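Local coordinates for iron-binding protein (Staphylococcus epidermidis, PDB 4M7O) that probably binds iron, perhaps as a chelate, outside the membrane as the solute-binding component of an uptake system, at residues E73-A78 / K98-K103; F164-S169 / S226-M231. All blocks are in the same frame, centred on the assembly; numbering follows the deposited sequence.

Contact 1. Residues E73-A78 / K98-K103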
ATOM      1  N   GLU A  73      14.577  24.472  -4.534  1.00 55.10           N
ATOM      2  CA  GLU A  73      15.115  25.517  -3.675  1.00 68.41           C
ATOM      3  C   GLU A  73      14.551  25.422  -2.262  1.00 62.21           C
ATOM      4  O   GLU A  73      15.254  25.697  -1.289  1.00 54.73           O
ATOM      5  CB  GLU A  73      14.859  26.898  -4.274  1.00 77.98           C
ATOM      6  CG  GLU A  73      15.724  27.196  -5.484  1.00 88.70           C
ATOM      7  CD  GLU A  73      17.204  27.247  -5.141  1.00 95.64           C
ATOM      8  OE1 GLU A  73      17.540  27.674  -4.017  1.00 95.92           O
ATOM      9  OE2 GLU A  73      18.033  26.858  -5.994  1.00 99.72           O
ATOM     10  N   GLU A  74      13.290  25.017  -2.156  1.00 57.95           N
ATOM     11  CA  GLU A  74      12.623  24.940  -0.865  1.00 62.46           C
ATOM     12  C   GLU A  74      13.159  23.753  -0.079  1.00 49.43           C
ATOM     13  O   GLU A  74      13.199  23.778   1.157  1.00 46.35           O
ATOM     14  CB  GLU A  74      11.106  24.826  -1.056  1.00 71.54           C
ATOM     15  CG  GLU A  74      10.271  25.666  -0.090  1.00 81.34           C
ATOM     16  CD  GLU A  74      10.380  27.173  -0.336  1.00 93.32           C
ATOM     17  OE1 GLU A  74      11.089  27.598  -1.276  1.00 97.56           O
ATOM     18  OE2 GLU A  74       9.746  27.943   0.417  1.00 96.58           O
ATOM     19  N   LEU A  75      13.581  22.724  -0.809  1.00 42.44           N
ATOM     20  CA  LEU A  75      14.182  21.537  -0.208  1.00 39.67           C
ATOM     21  C   LEU A  75      15.555  21.888   0.380  1.00 42.81           C
ATOM     22  O   LEU A  75      15.869  21.514   1.506  1.00 44.84           O
ATOM     23  CB  LEU A  75      14.315  20.415  -1.247  1.00 38.92           C
ATOM     24  CG  LEU A  75      13.085  19.567  -1.622  1.00 39.23           C
ATOM     25  CD1 LEU A  75      13.401  18.668  -2.813  1.00 37.44           C
ATOM     26  CD2 LEU A  75      12.641  18.715  -0.459  1.00 39.93           C
ATOM     27  N   ILE A  76      16.359  22.611  -0.386  1.00 43.45           N
ATOM     28  CA  ILE A  76      17.674  23.062   0.074  1.00 50.01           C
ATOM     29  C   ILE A  76      17.527  23.969   1.285  1.00 49.84           C
ATOM     30  O   ILE A  76      18.296  23.882   2.247  1.00 50.40           O
ATOM     31  CB  ILE A  76      18.417  23.827  -1.053  1.00 51.91           C
ATOM     32  CG1 ILE A  76      18.730  22.878  -2.213  1.00 58.70           C
ATOM     33  CG2 ILE A  76      19.693  24.492  -0.533  1.00 55.12           C
ATOM     34  CD1 ILE A  76      19.386  23.551  -3.397  1.00 68.54           C
ATOM     35  N   LYS A  77      16.525  24.838   1.223  1.00 49.82           N
ATOM     36  CA  LYS A  77      16.283  25.854   2.240  1.00 50.67           C
ATOM     37  C   LYS A  77      15.934  25.194   3.573  1.00 45.64           C
ATOM     38  O   LYS A  77      16.242  25.721   4.636  1.00 46.98           O
ATOM     39  CB  LYS A  77      15.139  26.740   1.745  1.00 55.23           C
ATOM     40  CG  LYS A  77      14.829  27.979   2.550  1.00 63.44           C
ATOM     41  CD  LYS A  77      13.613  28.678   1.930  1.00 68.46           C
ATOM     42  CE  LYS A  77      12.679  29.270   2.979  1.00 69.75           C
ATOM     43  NZ  LYS A  77      12.760  30.754   3.044  1.00 74.59           N
ATOM     44  N   ALA A  78      15.326  24.012   3.506  1.00 42.43           N
ATOM     45  CA  ALA A  78      14.913  23.290   4.705  1.00 40.44           C
ATOM     46  C   ALA A  78      16.112  22.642   5.388  1.00 45.98           C
ATOM     47  O   ALA A  78      16.005  22.148   6.529  1.00 41.35           O
ATOM     48  CB  ALA A  78      13.876  22.229   4.356  1.00 37.66           C
ATOM     49  N   LYS A  98      18.206  14.273  -7.245  1.00 53.55           N
ATOM     50  CA  LYS A  98      19.581  14.098  -7.704  1.00 59.61           C
ATOM     51  C   LYS A  98      20.423  15.326  -7.381  1.00 55.52           C
ATOM     52  O   LYS A  98      21.599  15.207  -7.046  1.00 53.53           O
ATOM     53  CB  LYS A  98      19.629  13.815  -9.209  1.00 66.82           C
ATOM     54  CG  LYS A  98      19.286  12.383  -9.580  1.00 71.43           C
ATOM     55  N   SER A  99      19.809  16.501  -7.476  1.00 54.59           N
ATOM     56  CA  SER A  99      20.462  17.748  -7.097  1.00 56.48           C
ATOM     57  C   SER A  99      20.820  17.777  -5.612  1.00 51.39           C
ATOM     58  O   SER A  99      21.938  18.123  -5.253  1.00 54.28           O
ATOM     59  CB  SER A  99      19.571  18.940  -7.440  1.00 62.10           C
ATOM     60  OG  SER A  99      19.445  19.085  -8.842  1.00 70.72           O
ATOM     61  N   LEU A 100      19.871  17.405  -4.758  1.00 48.92           N
ATOM     62  CA  LEU A 100      20.107  17.405  -3.315  1.00 52.80           C
ATOM     63  C   LEU A 100      21.259  16.471  -2.947  1.00 55.80           C
ATOM     64  O   LEU A 100      22.170  16.852  -2.203  1.00 55.97           O
ATOM     65  CB  LEU A 100      18.831  17.030  -2.558  1.00 49.99           C
ATOM     66  CG  LEU A 100      17.867  18.170  -2.196  1.00 52.04           C
ATOM     67  CD1 LEU A 100      18.447  19.035  -1.083  1.00 51.98           C
ATOM     68  CD2 LEU A 100      17.512  19.034  -3.407  1.00 48.50           C
ATOM     69  N   LYS A 101      21.221  15.259  -3.495  1.00 51.14           N
ATOM     70  CA  LYS A 101      22.298  14.290  -3.327  1.00 60.95           C
ATOM     71  C   LYS A 101      23.664  14.862  -3.705  1.00 60.55           C
ATOM     72  O   LYS A 101      24.642  14.641  -2.993  1.00 62.27           O
ATOM     73  CB  LYS A 101      22.007  13.022  -4.142  1.00 66.66           C
ATOM     74  CG  LYS A 101      23.062  11.940  -4.005  1.00 71.81           C
ATOM     75  CD  LYS A 101      22.617  10.635  -4.659  1.00 76.71           C
ATOM     76  CE  LYS A 101      23.779   9.649  -4.757  1.00 82.51           C
ATOM     77  NZ  LYS A 101      23.387   8.376  -5.423  1.00 83.41           N
ATOM     78  N   ASP A 102      23.728  15.611  -4.806  1.00 63.64           N
ATOM     79  CA  ASP A 102      24.992  16.210  -5.256  1.00 71.42           C
ATOM     80  C   ASP A 102      25.523  17.214  -4.233  1.00 72.02           C
ATOM     81  O   ASP A 102      26.732  17.413  -4.118  1.00 72.22           O
ATOM     82  CB  ASP A 102      24.838  16.876  -6.635  1.00 75.32           C
ATOM     83  CG  ASP A 102      26.174  17.368  -7.214  1.00 86.65           C
ATOM     84  OD1 ASP A 102      27.165  16.603  -7.172  1.00 93.52           O
ATOM     85  OD2 ASP A 102      26.241  18.516  -7.716  1.00 79.69           O
ATOM     86  N   LYS A 103      24.616  17.834  -3.482  1.00 69.26           N
ATOM     87  CA  LYS A 103      25.003  18.780  -2.440  1.00 68.66           C
ATOM     88  C   LYS A 103      25.356  18.047  -1.144  1.00 70.07           C
ATOM     89  O   LYS A 103      25.682  18.682  -0.139  1.00 72.91           O
ATOM     90  CB  LYS A 103      23.880  19.794  -2.172  1.00 66.02           C
ATOM     91  CG  LYS A 103      23.263  20.411  -3.426  1.00 69.88           C
ATOM     92  CD  LYS A 103      23.587  21.894  -3.562  1.00 72.91           C
TER
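No flat group meets another where Leu-75, Ile-76 and Leu-100 come together; the side-chain groups that meet between these three are aliphatic, so there is no ring face or edge to cover. Leu-100 is the shared element. Its fork opens toward the neighbouring helix and each prong finds its own partner. The CD2 methyl of Leu-100 sits against CB of Leu-75 at 4.1 Å and is almost equally near that residue's CD1, at 4.2 Å, the two leucine side chains crossing at roughly a right angle. The other prong, CD1 of Leu-100, lies 4.0 Å from CG1 of Ile-76 and 4.2 Å from the backbone N of Ile-76, so this methyl rests close to the main chain of helix 72-77. In Ile-76, CG1 stands anti to the carbonyl carbon (chi1 -65°), which places the longer arm rather than CG2 against Leu-100. Beyond it, CD1 of Ile-76 comes 4.5 Å from CD of Lys-103, whose aliphatic part borders the contact at the surface end; the two outermost atoms of that lysine are not modelled. The helices come close at this point, with the CA atoms of Ile-76 and Leu-100 7.0 Å apart. Leu-75 also reaches Val-96 and Leu-97 one turn earlier on helix 94-102, and on the sheet side it touches Ile-26 and Phe-65. The contact thus joins two helices of the Rossmann-like N-terminal lobe, with Leu-75 facing its parallel sheet. Chemically, the contact between the segments is apolar and non-directional, held by the fit of aliphatic groups and the exclusion of water from buried leucines; the wider packing of Leu-75 shares in placing the helices.

Contact 2. Residues F164-S169 / S226-M231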
ATOM      1  N   PHE A 164     -11.452 -12.117  -7.393  1.00 35.29           N
ATOM      2  CA  PHE A 164     -10.927 -11.348  -8.502  1.00 37.42           C
ATOM      3  C   PHE A 164     -10.643  -9.932  -8.008  1.00 40.48           C
ATOM      4  O   PHE A 164     -11.542  -9.259  -7.488  1.00 35.81           O
ATOM      5  CB  PHE A 164     -11.924 -11.325  -9.663  1.00 41.03           C
ATOM      6  CG  PHE A 164     -11.523 -10.401 -10.782  1.00 38.14           C
ATOM      7  CD1 PHE A 164     -10.509 -10.752 -11.659  1.00 37.57           C
ATOM      8  CD2 PHE A 164     -12.154  -9.188 -10.962  1.00 32.82           C
ATOM      9  CE1 PHE A 164     -10.131  -9.903 -12.684  1.00 34.30           C
ATOM     10  CE2 PHE A 164     -11.766  -8.335 -11.999  1.00 30.74           C
ATOM     11  CZ  PHE A 164     -10.758  -8.690 -12.846  1.00 33.86           C
HETATM   12  N   MSE A 165      -9.390  -9.494  -8.135  1.00 33.99           N
HETATM   13  CA  MSE A 165      -9.010  -8.145  -7.731  1.00 29.90           C
HETATM   14  C   MSE A 165      -8.986  -7.289  -8.984  1.00 30.67           C
HETATM   15  O   MSE A 165      -8.193  -7.528  -9.903  1.00 34.19           O
HETATM   16  CB  MSE A 165      -7.618  -8.142  -7.097  1.00 33.23           C
HETATM   17  CG  MSE A 165      -7.430  -9.112  -5.949  1.00 33.97           C
HETATM   18 SE   MSE A 165      -8.373  -8.596  -4.320  0.53 40.64          SE
HETATM   19  CE  MSE A 165      -7.584  -6.841  -4.060  1.00 43.02           C
ATOM     20  N   GLU A 166      -9.864  -6.301  -9.041  1.00 28.72           N
ATOM     21  CA  GLU A 166      -9.896  -5.417 -10.192  1.00 26.01           C
ATOM     22  C   GLU A 166      -9.119  -4.150  -9.864  1.00 30.26           C
ATOM     23  O   GLU A 166      -9.577  -3.333  -9.051  1.00 28.73           O
ATOM     24  CB  GLU A 166     -11.343  -5.076 -10.530  1.00 29.06           C
ATOM     25  CG  GLU A 166     -11.484  -4.213 -11.767  1.00 27.86           C
ATOM     26  CD  GLU A 166     -12.897  -4.208 -12.299  1.00 40.79           C
ATOM     27  OE1 GLU A 166     -13.656  -5.169 -12.013  1.00 43.36           O
ATOM     28  OE2 GLU A 166     -13.253  -3.253 -13.020  1.00 42.07           O
ATOM     29  N   VAL A 167      -7.936  -3.977 -10.456  1.00 30.56           N
ATOM     30  CA  VAL A 167      -7.094  -2.832 -10.059  1.00 27.77           C
ATOM     31  C   VAL A 167      -7.141  -1.669 -11.045  1.00 30.27           C
ATOM     32  O   VAL A 167      -6.599  -0.605 -10.789  1.00 33.58           O
ATOM     33  CB  VAL A 167      -5.628  -3.220  -9.798  1.00 29.84           C
ATOM     34  CG1 VAL A 167      -5.560  -4.274  -8.714  1.00 30.26           C
ATOM     35  CG2 VAL A 167      -4.953  -3.709 -11.085  1.00 29.10           C
ATOM     36  N   SER A 168      -7.790  -1.881 -12.181  1.00 31.34           N
ATOM     37  CA  SER A 168      -8.044  -0.794 -13.113  1.00 34.23           C
ATOM     38  C   SER A 168      -9.162  -1.271 -14.012  1.00 32.85           C
ATOM     39  O   SER A 168      -9.363  -2.483 -14.163  1.00 38.24           O
ATOM     40  CB  SER A 168      -6.783  -0.457 -13.916  1.00 34.05           C
ATOM     41  OG  SER A 168      -6.928   0.784 -14.586  1.00 35.17           O
ATOM     42  N   SER A 169      -9.912  -0.349 -14.608  1.00 28.40           N
ATOM     43  CA  SER A 169     -11.113  -0.784 -15.336  1.00 31.02           C
ATOM     44  C   SER A 169     -11.328  -0.099 -16.676  1.00 35.69           C
ATOM     45  O   SER A 169     -12.089  -0.582 -17.509  1.00 34.61           O
ATOM     46  CB  SER A 169     -12.347  -0.592 -14.452  1.00 42.65           C
ATOM     47  OG  SER A 169     -12.504   0.769 -14.097  1.00 50.88           O
ATOM     48  N   SER A 226     -21.680   1.406  -4.820  1.00 47.96           N
ATOM     49  CA  SER A 226     -22.779   1.497  -5.780  1.00 53.82           C
ATOM     50  C   SER A 226     -22.285   1.748  -7.205  1.00 53.11           C
ATOM     51  O   SER A 226     -22.889   1.271  -8.165  1.00 53.17           O
ATOM     52  CB  SER A 226     -23.758   2.597  -5.369  1.00 59.91           C
ATOM     53  OG  SER A 226     -23.113   3.862  -5.321  1.00 64.53           O
ATOM     54  N   ASP A 227     -21.192   2.497  -7.338  1.00 50.24           N
ATOM     55  CA  ASP A 227     -20.622   2.807  -8.653  1.00 51.08           C
ATOM     56  C   ASP A 227     -20.001   1.584  -9.317  1.00 46.80           C
ATOM     57  O   ASP A 227     -20.173   1.365 -10.522  1.00 45.69           O
ATOM     58  CB  ASP A 227     -19.578   3.926  -8.550  1.00 47.28           C
ATOM     59  CG  ASP A 227     -20.205   5.309  -8.488  1.00 61.04           C
ATOM     60  OD1 ASP A 227     -21.432   5.405  -8.262  1.00 67.20           O
ATOM     61  OD2 ASP A 227     -19.466   6.302  -8.656  1.00 68.46           O
ATOM     62  N   TYR A 228     -19.275   0.790  -8.535  1.00 42.36           N
ATOM     63  CA  TYR A 228     -18.671  -0.418  -9.075  1.00 42.91           C
ATOM     64  C   TYR A 228     -19.762  -1.419  -9.417  1.00 41.71           C
ATOM     65  O   TYR A 228     -19.668  -2.117 -10.428  1.00 40.62           O
ATOM     66  CB  TYR A 228     -17.665  -1.016  -8.094  1.00 39.36           C
ATOM     67  CG  TYR A 228     -16.948  -2.245  -8.616  1.00 40.67           C
ATOM     68  CD1 TYR A 228     -16.328  -2.242  -9.860  1.00 39.09           C
ATOM     69  CD2 TYR A 228     -16.868  -3.394  -7.854  1.00 32.43           C
ATOM     70  CE1 TYR A 228     -15.661  -3.361 -10.329  1.00 37.25           C
ATOM     71  CE2 TYR A 228     -16.207  -4.521  -8.315  1.00 37.45           C
ATOM     72  CZ  TYR A 228     -15.607  -4.503  -9.549  1.00 37.57           C
ATOM     73  OH  TYR A 228     -14.948  -5.629  -9.997  1.00 38.26           O
ATOM     74  N   ILE A 229     -20.802  -1.464  -8.585  1.00 42.32           N
ATOM     75  CA  ILE A 229     -21.952  -2.324  -8.846  1.00 42.77           C
ATOM     76  C   ILE A 229     -22.617  -1.947 -10.169  1.00 44.02           C
ATOM     77  O   ILE A 229     -22.989  -2.827 -10.946  1.00 42.45           O
ATOM     78  CB  ILE A 229     -22.988  -2.291  -7.689  1.00 50.11           C
ATOM     79  CG1 ILE A 229     -22.430  -2.970  -6.435  1.00 44.60           C
ATOM     80  CG2 ILE A 229     -24.277  -2.989  -8.081  1.00 51.11           C
ATOM     81  CD1 ILE A 229     -23.327  -2.827  -5.215  1.00 50.10           C
ATOM     82  N   GLU A 230     -22.740  -0.649 -10.448  1.00 40.44           N
ATOM     83  CA  GLU A 230     -23.368  -0.226 -11.702  1.00 47.31           C
ATOM     84  C   GLU A 230     -22.503  -0.549 -12.922  1.00 48.24           C
ATOM     85  O   GLU A 230     -23.024  -0.947 -13.964  1.00 48.17           O
ATOM     86  CB  GLU A 230     -23.764   1.254 -11.668  1.00 56.25           C
ATOM     87  CG  GLU A 230     -24.865   1.576 -10.648  1.00 69.80           C
ATOM     88  CD  GLU A 230     -26.156   0.781 -10.871  1.00 78.97           C
ATOM     89  OE1 GLU A 230     -26.674   0.788 -12.007  1.00 82.84           O
ATOM     90  OE2 GLU A 230     -26.658   0.150  -9.909  1.00 77.62           O
HETATM   91  N   MSE A 231     -21.187  -0.396 -12.793  1.00 41.77           N
HETATM   92  CA  MSE A 231     -20.287  -0.792 -13.868  1.00 43.14           C
HETATM   93  C   MSE A 231     -20.432  -2.277 -14.186  1.00 38.22           C
HETATM   94  O   MSE A 231     -20.508  -2.660 -15.349  1.00 43.48           O
HETATM   95  CB  MSE A 231     -18.840  -0.508 -13.486  1.00 40.34           C
HETATM   96  CG  MSE A 231     -18.490   0.957 -13.369  1.00 58.40           C
HETATM   97 SE   MSE A 231     -16.679   1.114 -12.639  1.00103.46          SE
HETATM   98  CE  MSE A 231     -15.854  -0.281 -13.736  1.00 32.07           C
TER
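The strangest feature is the separation of Tyr-228 OH from Glu-166 OE1, 2.4 Å, which is very short for a hydrogen bond; the phenol is the donor, but so small a value is doubtful and should not be read as proof of exceptional strength. The carboxylate comes to the hydroxyl end of the ring: OE1 lies in the ring plane, at its edge, while the carboxylate and ring planes stand 76° apart. With CG anti to the backbone N (chi1 -177°) and the chain extended beyond, Glu-166 stretches off strand 162-168 to reach the helix. OE1 also lies in the plane of the Phe-164 ring, at its edge. The second oxygen, OE2, makes a salt bridge to Arg-235, so phenol and guanidinium divide the buried carboxylate between them; both would be expected to stabilise its negative charge. Farther along, selenomethionine Met-231 bends at chi3 (44°) and sets its CE methyl 3.5 Å from OG and 3.6 Å from CB of Ser-169. That hydroxyl is hydrogen-bonded to Glu-221, so the methyl lies beside an already engaged group. CE of Met-231 is also 4.0 Å from OE2 of Glu-166. Near this end the strand carries a classic beta bulge, Val-167 and Ser-168 facing Tyr-174. Tyr-228 additionally packs on Ile-249 and Thr-251 of the sheet. Helix 225-234 lies in the connection between the parallel, paired strands 216-219 and 249-251, a beta-alpha-beta crossover as in the alpha/beta lobes of periplasmic binding proteins.

Along the chain the two contacts follow one another: neither encloses nor crosses the other. Contact 1 closes first, its short loop running from helix 72-77 through strand 82-86 to helix 94-102, and it ties together two helices of the lobe built on the five-stranded parallel sheet. After strand 106-110 the chain passes through helix 116-129 and the long helix 133-152, then enters the mixed sheet. Contact 2 closes a longer loop there, from strand 162-168 to helix 225-234, fastening helix to sheet. The centres of contact 1 and contact 2 are about 42 Å apart. Lying on opposite sides of the chain's centre, the two belong to separate lobes and do not touch.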